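Local coordinates for replication initiator protein (Staphylococcus aureus subsp. aureus, PDB 4PTA), which probably initiates replication of staphylococcal multiresistance plasmids by binding and assembling at the plasmid's replication origin, at residues P20-Y29 and P113-I123. Sequence-based numbering, arbitrary orientation.
Sequences PKVFFTNPNY and PAITKNDIYEI
Asn26 and Asp119 face each other where two helix starts meet, Asn26 ND2 giving a bond of 2.7 Å to Asp119 OD2. The proton arrives on the syn lone pair of OD2 and close to the amide plane of Asn26, although amide and carboxylate planes are turned 34° apart. Asn26 reaches across because CG stands trans to its backbone N (chi1 -167°). Its other amide atom, OD1, lies in plane with two donors of Asn28, backbone N at 2.8 Å and side-chain ND2. Each residue also serves its own helix: Asn26 N-caps helix 27-30, while Asp119 closes a capping box with Thr116 at the start of helix 117-127. The contact ties residues 20-29, within the RepA N-terminal family region (helix-turn-helix clan), to that C-terminal helix. In the box Asp119 N donates to Thr116 OG1 at 3.1 Å, and Thr116 N returns a bond to Asp119 OD2 on its anti side. OD2 thus accepts two N-H donors, Thr116 N the more bent, plus a weak bond from Thr116 OG1, which probably favours the charged carboxylate; OD1 receives a weak bond from Thr25 OG1. Thr25 turns its methyl CG2 to Glu122 CB, 3.7 Å away, the two side chains lying antiparallel.

Tyr29 pins the extended run before helix 117-127, its OH accepting from Ala114 N at 2.9 Å, near the ring plane and nearly straight (166°). Val22 packs into the same run with both methyls: CG1, set between backbone N and carbonyl carbon, meets Pro113 CB at 3.6 Å, whereas CG2 lies beside Ala114 O and the Asp119 carboxylate. Ile115 CD1 comes against Val22 CB at 3.8 Å. Beyond Pro113, Tyr40 of helix 34-44 continues the packing; Tyr12 of the second subunit packs on Ile123.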
ATOM      1  N   PRO A  20       0.230 -10.690   6.817  1.00 23.74           N
ATOM      2  CA  PRO A  20       1.684 -10.888   6.797  1.00 25.05           C
ATOM      3  C   PRO A  20       2.048 -12.158   6.040  1.00 25.64           C
ATOM      4  O   PRO A  20       1.553 -13.236   6.374  1.00 22.14           O
ATOM      5  CB  PRO A  20       2.026 -11.046   8.279  1.00 25.58           C
ATOM      6  CG  PRO A  20       0.966 -10.277   8.984  1.00 17.63           C
ATOM      7  CD  PRO A  20      -0.284 -10.473   8.176  1.00 19.25           C
ATOM      8  N   LYS A  21       2.898 -12.030   5.027  1.00 26.46           N
ATOM      9  CA  LYS A  21       3.309 -13.179   4.231  1.00 28.50           C
ATOM     10  C   LYS A  21       4.140 -14.157   5.058  1.00 31.00           C
ATOM     11  O   LYS A  21       4.231 -15.339   4.727  1.00 32.72           O
ATOM     12  CB  LYS A  21       4.106 -12.737   3.004  1.00 25.02           C
ATOM     13  CG  LYS A  21       3.309 -11.965   1.969  1.00 22.07           C
ATOM     14  CD  LYS A  21       4.164 -11.668   0.748  1.00 21.38           C
ATOM     15  CE  LYS A  21       3.467 -10.728  -0.206  1.00 20.15           C
ATOM     16  NZ  LYS A  21       4.299 -10.512  -1.422  1.00 28.19           N
ATOM     17  N   VAL A  22       4.756 -13.663   6.126  1.00 27.44           N
ATOM     18  CA  VAL A  22       5.562 -14.528   6.977  1.00 28.72           C
ATOM     19  C   VAL A  22       4.675 -15.552   7.685  1.00 30.09           C
ATOM     20  O   VAL A  22       5.152 -16.598   8.119  1.00 30.96           O
ATOM     21  CB  VAL A  22       6.411 -13.730   7.996  1.00 23.29           C
ATOM     22  CG1 VAL A  22       5.520 -12.933   8.936  1.00 28.56           C
ATOM     23  CG2 VAL A  22       7.311 -14.666   8.776  1.00 28.43           C
ATOM     24  N   PHE A  23       3.380 -15.264   7.776  1.00 24.45           N
ATOM     25  CA  PHE A  23       2.436 -16.223   8.343  1.00 34.03           C
ATOM     26  C   PHE A  23       2.393 -17.513   7.521  1.00 30.34           C
ATOM     27  O   PHE A  23       1.732 -18.475   7.904  1.00 35.80           O
ATOM     28  CB  PHE A  23       1.024 -15.628   8.434  1.00 23.91           C
ATOM     29  CG  PHE A  23       0.833 -14.663   9.572  1.00 26.27           C
ATOM     30  CD1 PHE A  23       1.891 -14.313  10.391  1.00 26.71           C
ATOM     31  CD2 PHE A  23      -0.414 -14.110   9.824  1.00 26.91           C
ATOM     32  CE1 PHE A  23       1.711 -13.423  11.439  1.00 28.53           C
ATOM     33  CE2 PHE A  23      -0.603 -13.225  10.872  1.00 22.12           C
ATOM     34  CZ  PHE A  23       0.461 -12.880  11.678  1.00 24.18           C
ATOM     35  N   PHE A  24       3.099 -17.532   6.396  1.00 22.35           N
ATOM     36  CA  PHE A  24       3.016 -18.651   5.470  1.00 29.44           C
ATOM     37  C   PHE A  24       4.392 -19.215   5.121  1.00 37.75           C
ATOM     38  O   PHE A  24       4.534 -19.997   4.184  1.00 39.40           O
ATOM     39  CB  PHE A  24       2.249 -18.230   4.212  1.00 27.77           C
ATOM     40  CG  PHE A  24       0.869 -17.705   4.503  1.00 30.67           C
ATOM     41  CD1 PHE A  24       0.677 -16.379   4.853  1.00 24.35           C
ATOM     42  CD2 PHE A  24      -0.232 -18.544   4.450  1.00 24.54           C
ATOM     43  CE1 PHE A  24      -0.579 -15.903   5.139  1.00 19.24           C
ATOM     44  CE2 PHE A  24      -1.490 -18.069   4.730  1.00 27.14           C
ATOM     45  CZ  PHE A  24      -1.665 -16.749   5.077  1.00 26.56           C
ATOM     46  N   THR A  25       5.402 -18.824   5.891  1.00 36.03           N
ATOM     47  CA  THR A  25       6.754 -19.333   5.689  1.00 39.32           C
ATOM     48  C   THR A  25       7.405 -19.724   7.018  1.00 40.14           C
ATOM     49  O   THR A  25       8.121 -20.722   7.099  1.00 44.52           O
ATOM     50  CB  THR A  25       7.647 -18.307   4.955  1.00 39.79           C
ATOM     51  OG1 THR A  25       7.679 -17.081   5.694  1.00 41.27           O
ATOM     52  CG2 THR A  25       7.112 -18.028   3.560  1.00 39.70           C
ATOM     53  N   ASN A  26       7.150 -18.938   8.059  1.00 36.79           N
ATOM     54  CA  ASN A  26       7.713 -19.211   9.380  1.00 43.16           C
ATOM     55  C   ASN A  26       6.957 -20.322  10.103  1.00 50.86           C
ATOM     56  O   ASN A  26       5.740 -20.235  10.275  1.00 47.04           O
ATOM     57  CB  ASN A  26       7.719 -17.945  10.236  1.00 39.07           C
ATOM     58  CG  ASN A  26       8.576 -18.084  11.483  1.00 52.05           C
ATOM     59  OD1 ASN A  26       8.253 -18.847  12.394  1.00 46.51           O
ATOM     60  ND2 ASN A  26       9.672 -17.331  11.533  1.00 46.61           N
ATOM     61  N   PRO A  27       7.682 -21.372  10.529  1.00 47.97           N
ATOM     62  CA  PRO A  27       7.087 -22.532  11.206  1.00 50.11           C
ATOM     63  C   PRO A  27       6.293 -22.131  12.442  1.00 47.40           C
ATOM     64  O   PRO A  27       5.262 -22.740  12.730  1.00 47.97           O
ATOM     65  CB  PRO A  27       8.309 -23.365  11.610  1.00 40.62           C
ATOM     66  CG  PRO A  27       9.364 -22.978  10.641  1.00 50.27           C
ATOM     67  CD  PRO A  27       9.135 -21.517  10.362  1.00 49.52           C
ATOM     68  N   ASN A  28       6.770 -21.120  13.162  1.00 35.52           N
ATOM     69  CA  ASN A  28       6.050 -20.614  14.322  1.00 38.28           C
ATOM     70  C   ASN A  28       4.627 -20.211  13.960  1.00 39.69           C
ATOM     71  O   ASN A  28       3.702 -20.391  14.748  1.00 43.15           O
ATOM     72  CB  ASN A  28       6.777 -19.415  14.939  1.00 42.89           C
ATOM     73  CG  ASN A  28       7.936 -19.823  15.828  1.00 47.98           C
ATOM     74  OD1 ASN A  28       7.734 -20.353  16.920  1.00 48.30           O
ATOM     75  ND2 ASN A  28       9.156 -19.558  15.373  1.00 42.53           N
ATOM     76  N   TYR A  29       4.461 -19.674  12.755  1.00 42.36           N
ATOM     77  CA  TYR A  29       3.199 -19.068  12.343  1.00 38.44           C
ATOM     78  C   TYR A  29       2.343 -19.968  11.454  1.00 42.60           C
ATOM     79  O   TYR A  29       1.133 -20.056  11.648  1.00 51.84           O
ATOM     80  CB  TYR A  29       3.463 -17.740  11.634  1.00 35.47           C
ATOM     81  CG  TYR A  29       4.262 -16.771  12.467  1.00 35.39           C
ATOM     82  CD1 TYR A  29       5.337 -16.080  11.927  1.00 31.61           C
ATOM     83  CD2 TYR A  29       3.939 -16.548  13.799  1.00 31.78           C
ATOM     84  CE1 TYR A  29       6.069 -15.194  12.691  1.00 34.89           C
ATOM     85  CE2 TYR A  29       4.661 -15.668  14.569  1.00 27.89           C
ATOM     86  CZ  TYR A  29       5.725 -14.991  14.013  1.00 34.31           C
ATOM     87  OH  TYR A  29       6.444 -14.108  14.788  1.00 34.48           O
ATOM     88  N   PRO A 113       5.259  -9.541  13.612  1.00 30.90           N
ATOM     89  CA  PRO A 113       5.875 -10.867  13.549  1.00 26.49           C
ATOM     90  C   PRO A 113       7.397 -10.809  13.512  1.00 35.48           C
ATOM     91  O   PRO A 113       7.985  -9.745  13.314  1.00 36.53           O
ATOM     92  CB  PRO A 113       5.350 -11.429  12.230  1.00 34.92           C
ATOM     93  CG  PRO A 113       5.073 -10.219  11.395  1.00 28.97           C
ATOM     94  CD  PRO A 113       4.609  -9.162  12.342  1.00 22.63           C
ATOM     95  N   ALA A 114       8.025 -11.961  13.703  1.00 35.42           N
ATOM     96  CA  ALA A 114       9.467 -12.064  13.577  1.00 34.86           C
ATOM     97  C   ALA A 114       9.841 -12.451  12.152  1.00 35.48           C
ATOM     98  O   ALA A 114       9.018 -12.968  11.397  1.00 39.66           O
ATOM     99  CB  ALA A 114      10.013 -13.075  14.571  1.00 30.81           C
ATOM    100  N   ILE A 115      11.088 -12.188  11.788  1.00 41.85           N
ATOM    101  CA  ILE A 115      11.596 -12.555  10.478  1.00 39.17           C
ATOM    102  C   ILE A 115      12.960 -13.198  10.654  1.00 46.39           C
ATOM    103  O   ILE A 115      13.758 -12.754  11.479  1.00 54.35           O
ATOM    104  CB  ILE A 115      11.721 -11.328   9.557  1.00 42.00           C
ATOM    105  CG1 ILE A 115      10.338 -10.762   9.235  1.00 41.00           C
ATOM    106  CG2 ILE A 115      12.448 -11.693   8.270  1.00 34.68           C
ATOM    107  CD1 ILE A 115       9.553 -11.596   8.247  1.00 33.73           C
ATOM    108  N   THR A 116      13.214 -14.256   9.892  1.00 36.25           N
ATOM    109  CA  THR A 116      14.500 -14.938   9.928  1.00 39.39           C
ATOM    110  C   THR A 116      15.081 -14.995   8.528  1.00 47.27           C
ATOM    111  O   THR A 116      14.358 -14.830   7.546  1.00 40.97           O
ATOM    112  CB  THR A 116      14.370 -16.377  10.442  1.00 45.32           C
ATOM    113  OG1 THR A 116      13.642 -17.165   9.488  1.00 49.55           O
ATOM    114  CG2 THR A 116      13.661 -16.405  11.796  1.00 29.74           C
ATOM    115  N   LYS A 117      16.386 -15.231   8.441  1.00 47.75           N
ATOM    116  CA  LYS A 117      17.047 -15.372   7.150  1.00 51.16           C
ATOM    117  C   LYS A 117      16.321 -16.385   6.268  1.00 47.17           C
ATOM    118  O   LYS A 117      16.293 -16.248   5.046  1.00 40.09           O
ATOM    119  CB  LYS A 117      18.509 -15.790   7.332  1.00 55.47           C
ATOM    120  CG  LYS A 117      19.384 -14.753   8.019  1.00 74.27           C
ATOM    121  CD  LYS A 117      20.844 -15.190   8.009  1.00 91.32           C
ATOM    122  CE  LYS A 117      21.739 -14.197   8.734  1.00 94.94           C
ATOM    123  NZ  LYS A 117      23.174 -14.596   8.656  1.00 78.08           N
ATOM    124  N   ASN A 118      15.729 -17.404   6.888  1.00 50.91           N
ATOM    125  CA  ASN A 118      14.991 -18.408   6.136  1.00 44.22           C
ATOM    126  C   ASN A 118      13.663 -17.862   5.632  1.00 52.29           C
ATOM    127  O   ASN A 118      13.285 -18.103   4.488  1.00 51.49           O
ATOM    128  CB  ASN A 118      14.774 -19.675   6.965  1.00 57.16           C
ATOM    129  CG  ASN A 118      14.222 -20.825   6.137  1.00 66.79           C
ATOM    130  OD1 ASN A 118      14.952 -21.465   5.375  1.00 66.55           O
ATOM    131  ND2 ASN A 118      12.928 -21.093   6.282  1.00 55.57           N
ATOM    132  N   ASP A 119      12.959 -17.124   6.488  1.00 46.59           N
ATOM    133  CA  ASP A 119      11.735 -16.450   6.074  1.00 43.69           C
ATOM    134  C   ASP A 119      12.005 -15.632   4.818  1.00 49.11           C
ATOM    135  O   ASP A 119      11.283 -15.736   3.828  1.00 42.26           O
ATOM    136  CB  ASP A 119      11.208 -15.545   7.187  1.00 38.90           C
ATOM    137  CG  ASP A 119      10.627 -16.326   8.346  1.00 48.03           C
ATOM    138  OD1 ASP A 119       9.941 -17.336   8.091  1.00 49.95           O
ATOM    139  OD2 ASP A 119      10.856 -15.933   9.511  1.00 41.72           O
ATOM    140  N   ILE A 120      13.055 -14.820   4.869  1.00 41.45           N
ATOM    141  CA  ILE A 120      13.472 -14.038   3.716  1.00 47.45           C
ATOM    142  C   ILE A 120      13.640 -14.933   2.486  1.00 51.73           C
ATOM    143  O   ILE A 120      12.996 -14.713   1.459  1.00 55.90           O
ATOM    144  CB  ILE A 120      14.772 -13.266   4.015  1.00 46.94           C
ATOM    145  CG1 ILE A 120      14.517 -12.223   5.108  1.00 44.31           C
ATOM    146  CG2 ILE A 120      15.317 -12.613   2.749  1.00 38.15           C
ATOM    147  CD1 ILE A 120      15.775 -11.601   5.688  1.00 45.65           C
ATOM    148  N   TYR A 121      14.489 -15.951   2.602  1.00 43.48           N
ATOM    149  CA  TYR A 121      14.715 -16.894   1.512  1.00 56.55           C
ATOM    150  C   TYR A 121      13.402 -17.466   0.978  1.00 61.77           C
ATOM    151  O   TYR A 121      13.134 -17.426  -0.225  1.00 52.44           O
ATOM    152  CB  TYR A 121      15.639 -18.022   1.971  1.00 53.48           C
ATOM    153  CG  TYR A 121      15.758 -19.159   0.982  1.00 67.83           C
ATOM    154  CD1 TYR A 121      16.368 -18.971  -0.251  1.00 70.04           C
ATOM    155  CD2 TYR A 121      15.269 -20.424   1.285  1.00 65.93           C
ATOM    156  CE1 TYR A 121      16.482 -20.008  -1.159  1.00 82.76           C
ATOM    157  CE2 TYR A 121      15.379 -21.468   0.385  1.00 76.80           C
ATOM    158  CZ  TYR A 121      15.986 -21.254  -0.836  1.00 88.84           C
ATOM    159  OH  TYR A 121      16.099 -22.289  -1.738  1.00105.21           O
ATOM    160  N   GLU A 122      12.587 -17.995   1.887  1.00 50.96           N
ATOM    161  CA  GLU A 122      11.276 -18.530   1.543  1.00 50.29           C
ATOM    162  C   GLU A 122      10.368 -17.487   0.892  1.00 62.70           C
ATOM    163  O   GLU A 122       9.744 -17.757  -0.136  1.00 63.55           O
ATOM    164  CB  GLU A 122      10.601 -19.113   2.784  1.00 45.36           C
ATOM    165  CG  GLU A 122      11.053 -20.518   3.102  1.00 65.48           C
ATOM    166  CD  GLU A 122      10.821 -21.461   1.941  1.00 68.03           C
ATOM    167  OE1 GLU A 122       9.665 -21.561   1.475  1.00 59.26           O
ATOM    168  OE2 GLU A 122      11.797 -22.090   1.486  1.00 72.49           O
ATOM    169  N   ILE A 123      10.293 -16.303   1.493  1.00 49.88           N
ATOM    170  CA  ILE A 123       9.451 -15.236   0.962  1.00 51.18           C
ATOM    171  C   ILE A 123       9.862 -14.847  -0.459  1.00 54.99           C
ATOM    172  O   ILE A 123       9.023 -14.458  -1.269  1.00 50.75           O
ATOM    173  CB  ILE A 123       9.438 -13.996   1.885  1.00 55.46           C
ATOM    174  CG1 ILE A 123       8.731 -14.321   3.203  1.00 48.51           C
ATOM    175  CG2 ILE A 123       8.741 -12.828   1.205  1.00 46.22           C
ATOM    176  CD1 ILE A 123       8.727 -13.180   4.197  1.00 42.25           C
TER